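Local atomic coordinates of decapping nuclease RAI1 (Candida albicans, PDB entry 5BUD), a protein that removes NAD caps from the 5' ends of RNAs in a divalent metal-dependent reaction, and binds and stimulates the exoribonuclease RAT1. Residues A[348-353]-A[363-368]; A[122-127]-A[371-376]; A[215-220]-A[331-336]; A[80-85]-A[378-383]; A[178-183]-A[190-195]. All blocks are in the same frame, centred on the assembly; numbering follows the deposited sequence.

Contact 1. Residues A[348-353]-A[363-368]; sequences SYRLKY and SETDSE
R350 and S363 form an antiparallel hydrogen-bonded pair, with R350 N to S363 O at 2.8 Å and S363 N to R350 O at 3.0 Å. Y349 and E364 make the adjoining non-hydrogen-bonded pair. The ladder ends with T365 N bonded to S348 O at 2.8 Å. T365 points inward, and its CG2 meets the backbone C of Y349 at 3.6 Å. The R350 side chain crosses that methyl at about a right angle and bends at chi3 (138°). Its NH1 then reaches D366 OD1 in a long salt bridge of 3.7 Å. The carboxylate lies at the guanidinium edge, with the two planes steeply inclined. Water 1 links S348 N, T365 O and T365 OG1 where the strands part. Water 2 joins R350 O to S363 OG. S348 OG bonds to N370. This is the open end of the hairpin of strands 349-354 and 359-364. Strand 121-128 pairs with the other edge of strand 349-354, and helix 367-377 follows directly.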
# COMPACT_ATOMS: atom_id res chain seq x y z
N SER A 348 -24.01 -5.70 5.10
CA SER A 348 -22.60 -5.33 5.09
C SER A 348 -22.15 -5.17 6.54
O SER A 348 -23.00 -5.08 7.47
CB SER A 348 -22.44 -3.99 4.41
OG SER A 348 -22.89 -4.03 3.08
N TYR A 349 -20.83 -5.10 6.73
CA TYR A 349 -20.21 -5.07 8.05
C TYR A 349 -19.10 -4.01 8.20
O TYR A 349 -18.39 -3.69 7.25
CB TYR A 349 -19.60 -6.43 8.37
CG TYR A 349 -20.57 -7.55 8.13
CD1 TYR A 349 -21.35 -8.07 9.16
CD2 TYR A 349 -20.73 -8.05 6.86
CE1 TYR A 349 -22.27 -9.09 8.91
CE2 TYR A 349 -21.63 -9.06 6.59
CZ TYR A 349 -22.40 -9.58 7.61
OH TYR A 349 -23.27 -10.60 7.30
N ARG A 350 -18.98 -3.51 9.43
CA ARG A 350 -17.85 -2.71 9.85
C ARG A 350 -16.86 -3.66 10.47
O ARG A 350 -17.23 -4.44 11.33
CB ARG A 350 -18.24 -1.74 10.96
CG ARG A 350 -19.02 -0.53 10.52
CD ARG A 350 -18.90 0.57 11.56
NE ARG A 350 -18.71 1.84 10.90
CZ ARG A 350 -19.65 2.48 10.20
NH1 ARG A 350 -20.88 1.98 10.08
NH2 ARG A 350 -19.35 3.63 9.62
N LEU A 351 -15.61 -3.60 10.03
CA LEU A 351 -14.53 -4.31 10.67
C LEU A 351 -13.69 -3.22 11.34
O LEU A 351 -13.22 -2.31 10.67
CB LEU A 351 -13.69 -5.07 9.64
CG LEU A 351 -12.43 -5.80 10.07
CD1 LEU A 351 -12.68 -6.78 11.19
CD2 LEU A 351 -11.82 -6.52 8.88
N LYS A 352 -13.52 -3.30 12.65
CA LYS A 352 -12.93 -2.20 13.40
C LYS A 352 -11.88 -2.72 14.38
O LYS A 352 -12.16 -3.64 15.15
CB LYS A 352 -14.03 -1.44 14.15
CG LYS A 352 -13.55 -0.40 15.18
CD LYS A 352 -14.72 0.23 15.92
CE LYS A 352 -14.34 1.54 16.57
NZ LYS A 352 -14.36 2.69 15.62
N TYR A 353 -10.68 -2.15 14.33
CA TYR A 353 -9.72 -2.27 15.42
C TYR A 353 -9.80 -0.99 16.25
O TYR A 353 -9.58 0.10 15.71
CB TYR A 353 -8.30 -2.48 14.92
CG TYR A 353 -7.32 -2.38 16.02
CD1 TYR A 353 -7.36 -3.27 17.09
CD2 TYR A 353 -6.35 -1.39 16.03
CE1 TYR A 353 -6.45 -3.17 18.14
CE2 TYR A 353 -5.45 -1.29 17.07
CZ TYR A 353 -5.50 -2.19 18.12
OH TYR A 353 -4.61 -2.07 19.16
N SER A 363 -19.20 -5.98 13.02
CA SER A 363 -20.59 -5.73 13.35
C SER A 363 -21.36 -5.32 12.10
O SER A 363 -20.77 -4.78 11.15
CB SER A 363 -20.70 -4.66 14.46
OG SER A 363 -19.99 -3.48 14.13
N GLU A 364 -22.66 -5.57 12.09
CA GLU A 364 -23.47 -5.26 10.94
C GLU A 364 -23.64 -3.76 10.81
O GLU A 364 -23.84 -3.04 11.81
CB GLU A 364 -24.85 -5.91 11.12
CG GLU A 364 -25.71 -6.03 9.89
CD GLU A 364 -27.05 -6.68 10.21
OE1 GLU A 364 -27.07 -7.68 10.98
OE2 GLU A 364 -28.07 -6.18 9.71
N THR A 365 -23.57 -3.26 9.58
CA THR A 365 -23.86 -1.87 9.33
C THR A 365 -25.37 -1.60 9.36
O THR A 365 -26.20 -2.51 9.30
CB THR A 365 -23.36 -1.40 7.95
OG1 THR A 365 -24.10 -2.08 6.92
CG2 THR A 365 -21.86 -1.68 7.79
N ASP A 366 -25.68 -0.31 9.41
CA ASP A 366 -27.03 0.24 9.24
C ASP A 366 -27.50 -0.01 7.79
O ASP A 366 -26.68 -0.03 6.83
CB ASP A 366 -27.02 1.76 9.53
CG ASP A 366 -25.78 2.23 10.35
OD1 ASP A 366 -24.60 1.82 10.07
OD2 ASP A 366 -25.98 3.05 11.27
N SER A 367 -28.81 -0.22 7.62
CA SER A 367 -29.40 -0.42 6.29
C SER A 367 -28.96 0.64 5.29
O SER A 367 -28.59 0.32 4.17
CB SER A 367 -30.93 -0.49 6.36
OG SER A 367 -31.48 -0.82 5.08
N GLU A 368 -28.96 1.91 5.71
CA GLU A 368 -28.63 3.03 4.82
C GLU A 368 -27.16 2.96 4.33
O GLU A 368 -26.83 3.33 3.20
CB GLU A 368 -28.88 4.37 5.53
CG GLU A 368 -30.35 4.72 5.82
CD GLU A 368 -31.03 3.85 6.89
OE1 GLU A 368 -30.34 3.21 7.73
OE2 GLU A 368 -32.28 3.80 6.87
O HOH W 1 -26.01 -4.23 6.89
O HOH W 2 -17.16 -3.59 14.31

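Contact 2. Residues A[122-127]-A[371-376]; sequences DLYVVP and EKLRNG
Helix 367-377 packs on strand 121-128, which pairs with strands 131-136 and 349-354, and the contact uses L373 and R374 on one turn of that helix. The local axes are 9.8 Å apart and cross at -65°. L373 points at the strand. Its CD1 sits 3.7 Å from V126 CG2 and makes an off-centre CH-pi contact with the Y124 ring, 4.3 Å from its centroid. R374 reaches further along the strand. Its chain is extended from CG to NE, which carries the guanidinium to the carbonyl of P127. Two nitrogens grip that one oxygen end-on: NH2 to P127 O is 2.7 Å, and NH1 to P127 O is 2.9 Å. The oxygen lies near the guanidinium plane. V126 CG1 rests over the centre of one guanidinium face, 3.7 Å from R374 CZ. R374 NE donates to N370 OD1 and NH2 also to K347 O, bonds that fix the rotation of the group. Such apolar helix-on-sheet packing, here with an arginine bonded to a strand carbonyl, belongs to the PD-(D/E)XK nuclease fold.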
# COMPACT_ATOMS: atom_id res chain seq x y z
N ASP A 122 -10.60 1.10 10.59
CA ASP A 122 -12.04 1.10 10.35
C ASP A 122 -12.30 0.81 8.86
O ASP A 122 -12.00 1.65 7.98
CB ASP A 122 -12.71 2.43 10.76
CG ASP A 122 -12.75 2.65 12.29
OD1 ASP A 122 -13.77 2.29 12.92
OD2 ASP A 122 -11.77 3.17 12.87
N LEU A 123 -12.87 -0.36 8.61
CA LEU A 123 -13.13 -0.86 7.26
C LEU A 123 -14.61 -1.26 7.10
O LEU A 123 -15.32 -1.41 8.08
CB LEU A 123 -12.28 -2.09 6.99
CG LEU A 123 -10.80 -1.94 7.37
CD1 LEU A 123 -10.09 -3.29 7.32
CD2 LEU A 123 -10.15 -0.90 6.49
N TYR A 124 -15.02 -1.42 5.85
CA TYR A 124 -16.33 -1.94 5.50
C TYR A 124 -16.09 -3.24 4.74
O TYR A 124 -15.19 -3.30 3.90
CB TYR A 124 -17.07 -0.91 4.62
CG TYR A 124 -17.63 0.28 5.35
CD1 TYR A 124 -18.54 0.13 6.40
CD2 TYR A 124 -17.29 1.57 4.95
CE1 TYR A 124 -19.07 1.25 7.05
CE2 TYR A 124 -17.82 2.68 5.57
CZ TYR A 124 -18.71 2.52 6.60
OH TYR A 124 -19.19 3.67 7.18
N VAL A 125 -16.86 -4.28 5.08
CA VAL A 125 -16.86 -5.57 4.40
C VAL A 125 -18.23 -5.81 3.72
O VAL A 125 -19.28 -5.83 4.40
CB VAL A 125 -16.64 -6.71 5.39
CG1 VAL A 125 -16.54 -8.03 4.67
CG2 VAL A 125 -15.40 -6.46 6.22
N VAL A 126 -18.20 -6.06 2.43
CA VAL A 126 -19.42 -6.18 1.64
C VAL A 126 -19.35 -7.51 0.88
O VAL A 126 -18.54 -7.66 -0.03
CB VAL A 126 -19.58 -5.00 0.66
CG1 VAL A 126 -20.83 -5.17 -0.21
CG2 VAL A 126 -19.62 -3.67 1.41
N PRO A 127 -20.18 -8.49 1.27
CA PRO A 127 -20.22 -9.75 0.53
C PRO A 127 -21.00 -9.60 -0.76
O PRO A 127 -22.10 -8.99 -0.78
CB PRO A 127 -20.96 -10.70 1.48
CG PRO A 127 -21.04 -10.01 2.79
CD PRO A 127 -20.99 -8.55 2.50
N GLU A 371 -26.89 0.04 1.81
CA GLU A 371 -27.39 0.56 0.53
C GLU A 371 -26.38 1.44 -0.17
O GLU A 371 -26.16 1.26 -1.37
CB GLU A 371 -28.72 1.34 0.67
CG GLU A 371 -29.91 0.64 0.02
CD GLU A 371 -30.24 -0.68 0.67
OE1 GLU A 371 -30.77 -1.57 -0.03
OE2 GLU A 371 -29.97 -0.84 1.88
N LYS A 372 -25.76 2.38 0.54
CA LYS A 372 -24.74 3.21 -0.11
C LYS A 372 -23.59 2.36 -0.64
O LYS A 372 -23.09 2.60 -1.74
CB LYS A 372 -24.19 4.28 0.84
CG LYS A 372 -25.15 5.45 1.04
CD LYS A 372 -24.60 6.45 2.04
CE LYS A 372 -24.92 6.05 3.47
NZ LYS A 372 -24.59 7.16 4.41
N LEU A 373 -23.18 1.38 0.16
CA LEU A 373 -22.03 0.56 -0.20
C LEU A 373 -22.30 -0.18 -1.51
O LEU A 373 -21.45 -0.24 -2.42
CB LEU A 373 -21.66 -0.41 0.92
CG LEU A 373 -20.89 0.25 2.09
CD1 LEU A 373 -20.77 -0.68 3.28
CD2 LEU A 373 -19.52 0.75 1.64
N ARG A 374 -23.51 -0.71 -1.59
CA ARG A 374 -23.89 -1.60 -2.69
C ARG A 374 -24.38 -0.83 -3.92
O ARG A 374 -24.47 -1.42 -4.97
CB ARG A 374 -24.95 -2.59 -2.22
CG ARG A 374 -24.41 -3.59 -1.22
CD ARG A 374 -25.49 -4.57 -0.78
NE ARG A 374 -24.94 -5.57 0.14
CZ ARG A 374 -24.23 -6.63 -0.22
NH1 ARG A 374 -23.99 -6.87 -1.49
NH2 ARG A 374 -23.75 -7.46 0.70
N ASN A 375 -24.64 0.46 -3.78
CA ASN A 375 -25.11 1.30 -4.91
C ASN A 375 -24.21 2.48 -5.22
O ASN A 375 -24.69 3.62 -5.36
CB ASN A 375 -26.54 1.78 -4.63
CG ASN A 375 -27.52 0.64 -4.54
OD1 ASN A 375 -27.88 0.21 -3.45
ND2 ASN A 375 -27.92 0.12 -5.69
N GLY A 376 -22.90 2.24 -5.33
CA GLY A 376 -22.00 3.30 -5.76
C GLY A 376 -20.75 3.51 -4.93
O GLY A 376 -19.70 3.79 -5.47

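Contact 3. Residues A[215-220]-A[331-336]; sequences GNVKLV and AVVDWL
V217 and L219 meet V333 in the close part of this contact. The three side chains are buried and apolar. L219 CD2 lies 4.2 Å from V333 CG1. V217 CB lies 4.4 Å from V333 CG2, so even here the fit is moderate. V217 CG2 is turned anti to its own carbonyl carbon. It faces the helix backbone at 4.0 Å from V333 O and, equally, from the CA of D334. I214 also touches V333, and Y329, a turn earlier on the helix, touches L219. These contacts set helix 322-339 across strand 217-228, with local axes 9.2 Å apart and nearly perpendicular at 98°. Strand 217-228 belongs to the sheet of the PD-(D/E)XK nuclease fold. Further along, the same strand carries E224 and D226 of the manganese site, but the contact itself lies away from that site. The other side is loose and wet. N216 is exposed, and D334 is partly so. N216 OD1 and D334 OD1 stand 3.8 Å apart, with the amide and carboxylate planes 54° apart. Two waters make the bridge. Water 4 donates to both oxygens, at 2.9 Å to N216 OD1 and 2.8 Å to D334 OD1. Water 3 accepts from N216 N and lies 2.9 Å from D334 OD1. With CG anti to the backbone N (chi1 -173°), the D334 carboxylate reaches the two waters.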
# COMPACT_ATOMS: atom_id res chain seq x y z
N GLY A 215 -2.58 -19.55 4.31
CA GLY A 215 -3.38 -20.69 4.75
C GLY A 215 -4.21 -21.19 3.57
O GLY A 215 -3.69 -21.37 2.48
N ASN A 216 -5.51 -21.37 3.76
CA ASN A 216 -6.36 -21.77 2.67
C ASN A 216 -7.21 -20.62 2.14
O ASN A 216 -8.21 -20.86 1.48
CB ASN A 216 -7.25 -22.95 3.10
CG ASN A 216 -8.07 -22.64 4.34
OD1 ASN A 216 -8.69 -21.57 4.44
ND2 ASN A 216 -8.09 -23.56 5.29
N VAL A 217 -6.83 -19.37 2.42
CA VAL A 217 -7.61 -18.21 1.95
C VAL A 217 -6.96 -17.57 0.73
O VAL A 217 -5.75 -17.46 0.67
CB VAL A 217 -7.79 -17.16 3.06
CG1 VAL A 217 -8.63 -15.98 2.55
CG2 VAL A 217 -8.47 -17.79 4.25
N LYS A 218 -7.77 -17.16 -0.25
CA LYS A 218 -7.27 -16.46 -1.43
C LYS A 218 -7.60 -14.98 -1.37
O LYS A 218 -8.74 -14.60 -1.03
CB LYS A 218 -7.87 -17.07 -2.70
CG LYS A 218 -7.34 -18.47 -3.03
CD LYS A 218 -5.83 -18.59 -2.84
CE LYS A 218 -5.29 -19.99 -3.14
NZ LYS A 218 -5.35 -20.85 -1.92
N LEU A 219 -6.60 -14.15 -1.67
CA LEU A 219 -6.79 -12.69 -1.68
C LEU A 219 -6.31 -12.07 -2.96
O LEU A 219 -5.26 -12.45 -3.46
CB LEU A 219 -6.03 -12.03 -0.55
CG LEU A 219 -6.43 -12.50 0.85
CD1 LEU A 219 -5.39 -13.50 1.32
CD2 LEU A 219 -6.51 -11.30 1.79
N VAL A 220 -7.08 -11.11 -3.46
CA VAL A 220 -6.66 -10.25 -4.55
C VAL A 220 -6.42 -8.86 -3.97
O VAL A 220 -7.29 -8.33 -3.28
CB VAL A 220 -7.75 -10.23 -5.64
CG1 VAL A 220 -7.49 -9.13 -6.68
CG2 VAL A 220 -7.81 -11.60 -6.28
N ALA A 331 -4.54 -15.47 11.05
CA ALA A 331 -5.70 -15.68 11.93
C ALA A 331 -6.84 -14.74 11.53
O ALA A 331 -7.98 -15.16 11.40
CB ALA A 331 -5.28 -15.43 13.36
N VAL A 332 -6.51 -13.47 11.28
CA VAL A 332 -7.52 -12.49 10.86
C VAL A 332 -8.23 -12.96 9.59
O VAL A 332 -9.44 -13.00 9.56
CB VAL A 332 -6.92 -11.09 10.62
CG1 VAL A 332 -7.94 -10.16 9.94
CG2 VAL A 332 -6.47 -10.47 11.92
N VAL A 333 -7.49 -13.27 8.53
CA VAL A 333 -8.13 -13.54 7.22
C VAL A 333 -8.91 -14.86 7.22
O VAL A 333 -9.97 -14.95 6.60
CB VAL A 333 -7.14 -13.50 6.03
CG1 VAL A 333 -6.51 -12.11 5.95
CG2 VAL A 333 -6.10 -14.61 6.16
N ASP A 334 -8.39 -15.87 7.91
CA ASP A 334 -9.18 -17.07 8.15
C ASP A 334 -10.49 -16.77 8.92
O ASP A 334 -11.54 -17.33 8.59
CB ASP A 334 -8.38 -18.14 8.89
CG ASP A 334 -9.13 -19.45 8.98
OD1 ASP A 334 -9.21 -20.18 7.96
OD2 ASP A 334 -9.69 -19.71 10.05
N TRP A 335 -10.44 -15.89 9.91
CA TRP A 335 -11.63 -15.50 10.68
C TRP A 335 -12.64 -14.82 9.76
O TRP A 335 -13.81 -15.23 9.68
CB TRP A 335 -11.21 -14.62 11.86
CG TRP A 335 -12.29 -14.07 12.74
CD1 TRP A 335 -13.09 -14.76 13.62
CD2 TRP A 335 -12.64 -12.69 12.89
NE1 TRP A 335 -13.91 -13.90 14.29
CE2 TRP A 335 -13.66 -12.62 13.85
CE3 TRP A 335 -12.18 -11.51 12.29
CZ2 TRP A 335 -14.25 -11.40 14.23
CZ3 TRP A 335 -12.77 -10.30 12.66
CH2 TRP A 335 -13.79 -10.26 13.62
N LEU A 336 -12.18 -13.84 8.98
CA LEU A 336 -13.08 -13.21 8.00
C LEU A 336 -13.68 -14.24 7.02
O LEU A 336 -14.86 -14.15 6.67
CB LEU A 336 -12.35 -12.13 7.21
CG LEU A 336 -11.88 -10.91 7.97
CD1 LEU A 336 -10.96 -10.08 7.08
CD2 LEU A 336 -13.06 -10.10 8.46
O HOH W 3 -6.75 -20.09 6.44
O HOH W 4 -10.72 -19.81 5.60

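Contact 4. Residues A[80-85]-A[378-383]; sequences SLLKAI and LLTPEF
L82 puts its CD2 methyl over the face of the F383 ring. This is helix-to-helix packing within the PD-(D/E)XK nuclease, where helix 78-92 meets the N-terminal end of helix 381-389. L82 CD2 is 3.8 Å from the F383 ring centroid and only 4° off the ring normal, a CH-pi contact over the ring centre. The two side chains cross at about a right angle. F383 has CG anti to its backbone N (chi1 178°), which holds the ring out toward helix 78-92. The second methyl of L82 turns to the connecting turn. CD1 touches L378 O at 3.4 Å and L379 CD2 at 4.3 Å. It also meets F383 CD2 at 3.9 Å. I85, one helical turn on, brings CG2 to F383 CE1 at 3.9 Å. F133 meets the same ring with its plane steeply inclined, and L378 and L379 also rest on V126 of strand 121-128. All the touching residues are buried. T380 is the N-cap of helix 381-389, and its OG1 accepts a weak capping bond from F383 N at 3.3 Å.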
# COMPACT_ATOMS: atom_id res chain seq x y z
N SER A 80 -12.86 2.45 -9.99
CA SER A 80 -11.86 2.19 -11.01
C SER A 80 -11.30 0.78 -10.90
O SER A 80 -11.08 0.13 -11.92
CB SER A 80 -10.75 3.25 -11.02
OG SER A 80 -9.98 3.26 -9.82
N LEU A 81 -11.15 0.26 -9.69
CA LEU A 81 -10.65 -1.09 -9.55
C LEU A 81 -11.66 -2.07 -10.14
O LEU A 81 -11.30 -2.97 -10.87
CB LEU A 81 -10.35 -1.43 -8.08
CG LEU A 81 -10.00 -2.90 -7.75
CD1 LEU A 81 -8.81 -3.41 -8.55
CD2 LEU A 81 -9.73 -3.04 -6.26
N LEU A 82 -12.95 -1.89 -9.84
CA LEU A 82 -13.97 -2.80 -10.41
C LEU A 82 -14.03 -2.72 -11.93
O LEU A 82 -14.28 -3.74 -12.58
CB LEU A 82 -15.37 -2.54 -9.82
CG LEU A 82 -15.49 -2.83 -8.33
CD1 LEU A 82 -16.88 -2.45 -7.86
CD2 LEU A 82 -15.12 -4.28 -7.93
N LYS A 83 -13.79 -1.54 -12.48
CA LYS A 83 -13.85 -1.34 -13.93
C LYS A 83 -12.71 -2.08 -14.58
O LYS A 83 -12.87 -2.73 -15.65
CB LYS A 83 -13.83 0.14 -14.27
CG LYS A 83 -13.77 0.45 -15.76
CD LYS A 83 -14.81 1.48 -16.19
CE LYS A 83 -14.74 1.77 -17.68
NZ LYS A 83 -13.99 3.02 -17.89
N ALA A 84 -11.54 -2.01 -13.93
CA ALA A 84 -10.37 -2.78 -14.35
C ALA A 84 -10.66 -4.26 -14.25
O ALA A 84 -10.34 -5.00 -15.18
CB ALA A 84 -9.16 -2.41 -13.48
N ILE A 85 -11.28 -4.69 -13.15
CA ILE A 85 -11.67 -6.11 -12.98
C ILE A 85 -12.66 -6.60 -14.07
O ILE A 85 -12.51 -7.69 -14.60
CB ILE A 85 -12.24 -6.36 -11.56
CG1 ILE A 85 -11.08 -6.37 -10.52
CG2 ILE A 85 -12.99 -7.66 -11.48
CD1 ILE A 85 -11.50 -6.41 -9.06
N LEU A 378 -19.05 1.38 -3.00
CA LEU A 378 -18.09 0.30 -3.20
C LEU A 378 -18.46 -0.39 -4.51
O LEU A 378 -17.79 -0.19 -5.53
CB LEU A 378 -18.07 -0.68 -2.02
CG LEU A 378 -16.84 -1.60 -1.94
CD1 LEU A 378 -16.82 -2.39 -0.63
CD2 LEU A 378 -16.75 -2.55 -3.10
N LEU A 379 -19.55 -1.14 -4.50
CA LEU A 379 -20.05 -1.80 -5.71
C LEU A 379 -20.65 -0.77 -6.66
O LEU A 379 -21.19 0.25 -6.22
CB LEU A 379 -21.10 -2.83 -5.35
CG LEU A 379 -20.59 -3.97 -4.46
CD1 LEU A 379 -21.73 -4.94 -4.19
CD2 LEU A 379 -19.42 -4.66 -5.14
N THR A 380 -20.49 -1.02 -7.95
CA THR A 380 -21.08 -0.20 -8.97
C THR A 380 -22.07 -1.01 -9.78
O THR A 380 -21.96 -2.26 -9.84
CB THR A 380 -20.02 0.38 -9.90
OG1 THR A 380 -19.38 -0.69 -10.61
CG2 THR A 380 -19.00 1.20 -9.09
N PRO A 381 -23.02 -0.31 -10.45
CA PRO A 381 -24.03 -1.05 -11.22
C PRO A 381 -23.45 -1.78 -12.43
O PRO A 381 -23.95 -2.86 -12.78
CB PRO A 381 -25.06 0.03 -11.59
CG PRO A 381 -24.34 1.34 -11.45
CD PRO A 381 -23.36 1.12 -10.33
N GLU A 382 -22.39 -1.23 -13.02
CA GLU A 382 -21.69 -1.90 -14.12
C GLU A 382 -21.10 -3.22 -13.64
O GLU A 382 -21.15 -4.22 -14.36
CB GLU A 382 -20.57 -1.03 -14.70
CG GLU A 382 -21.02 0.25 -15.41
CD GLU A 382 -21.05 1.49 -14.51
OE1 GLU A 382 -20.83 2.58 -15.07
OE2 GLU A 382 -21.28 1.40 -13.28
N PHE A 383 -20.53 -3.22 -12.44
CA PHE A 383 -19.88 -4.44 -11.93
C PHE A 383 -20.87 -5.51 -11.52
O PHE A 383 -20.68 -6.68 -11.88
CB PHE A 383 -18.95 -4.13 -10.74
CG PHE A 383 -18.29 -5.36 -10.15
CD1 PHE A 383 -17.34 -6.07 -10.88
CD2 PHE A 383 -18.61 -5.81 -8.89
CE1 PHE A 383 -16.72 -7.20 -10.35
CE2 PHE A 383 -18.00 -6.94 -8.35
CZ PHE A 383 -17.05 -7.63 -9.08

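Contact 5. Residues A[178-183]-A[190-195]; sequences ATIPKP and SQIENR
T179 O accepts a hydrogen bond from R195 NH1 at 3.1 Å, nearly straight with an N-H...O angle of 171°. The donor sits above the carbonyl plane rather than on a lone pair. The segments belong to the PD-(D/E)XK nuclease, where helix 189-193 packs beside the short strand 179-180, which pairs with strand 45-46. Strand 179-180 comes soon after E175, a metal ligand. T179 OG1 bonds back to E175 O, and the side chains of T179 and the metal-binding L246 lie about 4 Å apart. R195 fixes the backbone of T179, a residue next to the metal site; any effect on that site is only inferred. Its guanidinium is shared. NH1 also donates to Y47 O, and Y47 is joined to A178 by backbone hydrogen bonding. The chain bends at chi3 (-64°), which folds NE back to the helix. There R195 NE bonds to I192 O at 3.1 Å, on a lone pair in the carbonyl plane. I180 CG2 packs over one guanidinium face, 3.6 Å from R195 NH1. P181 and Q191 touch only loosely. The same I180 methyl, CG2, touches I192 CG1 at 4.2 Å.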
# COMPACT_ATOMS: atom_id res chain seq x y z
N ALA A 178 14.92 9.48 -9.22
CA ALA A 178 15.47 8.11 -9.21
C ALA A 178 14.93 7.20 -10.29
O ALA A 178 15.40 6.06 -10.42
CB ALA A 178 15.28 7.47 -7.84
N THR A 179 13.97 7.67 -11.09
CA THR A 179 13.37 6.84 -12.11
C THR A 179 13.34 7.54 -13.49
O THR A 179 13.44 8.76 -13.58
CB THR A 179 11.92 6.48 -11.76
OG1 THR A 179 11.10 7.67 -11.81
CG2 THR A 179 11.82 5.80 -10.37
N ILE A 180 13.20 6.72 -14.52
CA ILE A 180 13.08 7.15 -15.93
C ILE A 180 11.85 6.48 -16.57
O ILE A 180 11.46 5.37 -16.17
CB ILE A 180 14.38 6.80 -16.70
CG1 ILE A 180 14.85 5.38 -16.35
CG2 ILE A 180 15.45 7.82 -16.36
CD1 ILE A 180 15.97 4.83 -17.21
N PRO A 181 11.20 7.15 -17.55
CA PRO A 181 9.92 6.64 -18.04
C PRO A 181 9.98 5.39 -18.89
O PRO A 181 8.95 4.81 -19.18
CB PRO A 181 9.35 7.82 -18.86
CG PRO A 181 10.52 8.70 -19.16
CD PRO A 181 11.45 8.54 -17.98
N LYS A 182 11.19 5.00 -19.30
CA LYS A 182 11.43 3.83 -20.09
C LYS A 182 12.75 3.23 -19.64
O LYS A 182 13.51 3.89 -18.95
CB LYS A 182 11.49 4.21 -21.58
CG LYS A 182 10.12 4.56 -22.17
CD LYS A 182 9.29 3.29 -22.43
CE LYS A 182 7.81 3.46 -22.13
NZ LYS A 182 7.18 4.55 -22.93
N PRO A 183 13.02 1.98 -20.01
CA PRO A 183 14.25 1.38 -19.53
C PRO A 183 15.47 2.08 -20.08
O PRO A 183 15.38 2.78 -21.12
CB PRO A 183 14.18 -0.07 -20.02
CG PRO A 183 12.99 -0.16 -20.90
CD PRO A 183 12.15 1.04 -20.72
N SER A 190 19.08 13.34 -22.43
CA SER A 190 18.43 14.56 -21.97
C SER A 190 17.46 14.22 -20.86
O SER A 190 17.59 14.73 -19.74
CB SER A 190 17.70 15.28 -23.11
OG SER A 190 16.46 14.66 -23.42
N GLN A 191 16.49 13.35 -21.17
CA GLN A 191 15.58 12.78 -20.18
C GLN A 191 16.28 12.45 -18.86
O GLN A 191 15.83 12.87 -17.80
CB GLN A 191 14.93 11.51 -20.71
CG GLN A 191 13.70 11.74 -21.57
CD GLN A 191 13.71 10.85 -22.79
OE1 GLN A 191 14.56 11.01 -23.67
NE2 GLN A 191 12.78 9.90 -22.84
N ILE A 192 17.37 11.70 -18.93
CA ILE A 192 18.11 11.33 -17.73
C ILE A 192 18.58 12.59 -16.99
O ILE A 192 18.38 12.72 -15.77
CB ILE A 192 19.33 10.44 -18.06
CG1 ILE A 192 18.87 9.03 -18.43
CG2 ILE A 192 20.28 10.37 -16.86
CD1 ILE A 192 19.96 8.17 -19.04
N GLU A 193 19.19 13.52 -17.73
CA GLU A 193 19.81 14.69 -17.12
C GLU A 193 18.79 15.68 -16.58
O GLU A 193 19.04 16.33 -15.57
CB GLU A 193 20.74 15.41 -18.12
CG GLU A 193 22.04 14.68 -18.42
CD GLU A 193 22.95 15.50 -19.33
OE1 GLU A 193 22.49 15.95 -20.41
OE2 GLU A 193 24.14 15.69 -18.99
N ASN A 194 17.65 15.80 -17.26
CA ASN A 194 16.66 16.83 -16.94
C ASN A 194 15.71 16.50 -15.78
O ASN A 194 14.76 17.25 -15.52
CB ASN A 194 15.82 17.14 -18.18
CG ASN A 194 16.64 17.75 -19.31
OD1 ASN A 194 17.82 18.07 -19.15
ND2 ASN A 194 16.01 17.89 -20.47
N ARG A 195 15.95 15.39 -15.09
CA ARG A 195 15.01 14.90 -14.08
C ARG A 195 14.89 15.81 -12.90
O ARG A 195 13.81 15.99 -12.37
CB ARG A 195 15.42 13.52 -13.61
CG ARG A 195 15.07 12.49 -14.64
CD ARG A 195 15.34 11.13 -14.11
NE ARG A 195 16.77 10.93 -13.85
CZ ARG A 195 17.26 9.81 -13.33
NH1 ARG A 195 16.45 8.81 -13.04
NH2 ARG A 195 18.57 9.69 -13.15

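Contacts 1 and 2 lie together, and contact 4 is on the same side of the chain's centre as contact 2. All distances here run between contact centres. Contacts 1 and 2 are about 8 Å apart. They share helix 367-377 and the neighbouring strands 349-354 and 121-128. Contact 4 lies about 13 Å from contact 2, just after that helix, and L373 O probably accepts from the backbone N of L378 and L379. Contact 3 is about 19 Å from contacts 1 and 2, and its helix 322-339 meets contact 1 through L351. Contact 5 stands apart, 34 to 46 Å from the rest, near the manganese site. Along the chain, contact 4 spans all the others, and contact 2 spans contacts 5, 3 and 1 in that order.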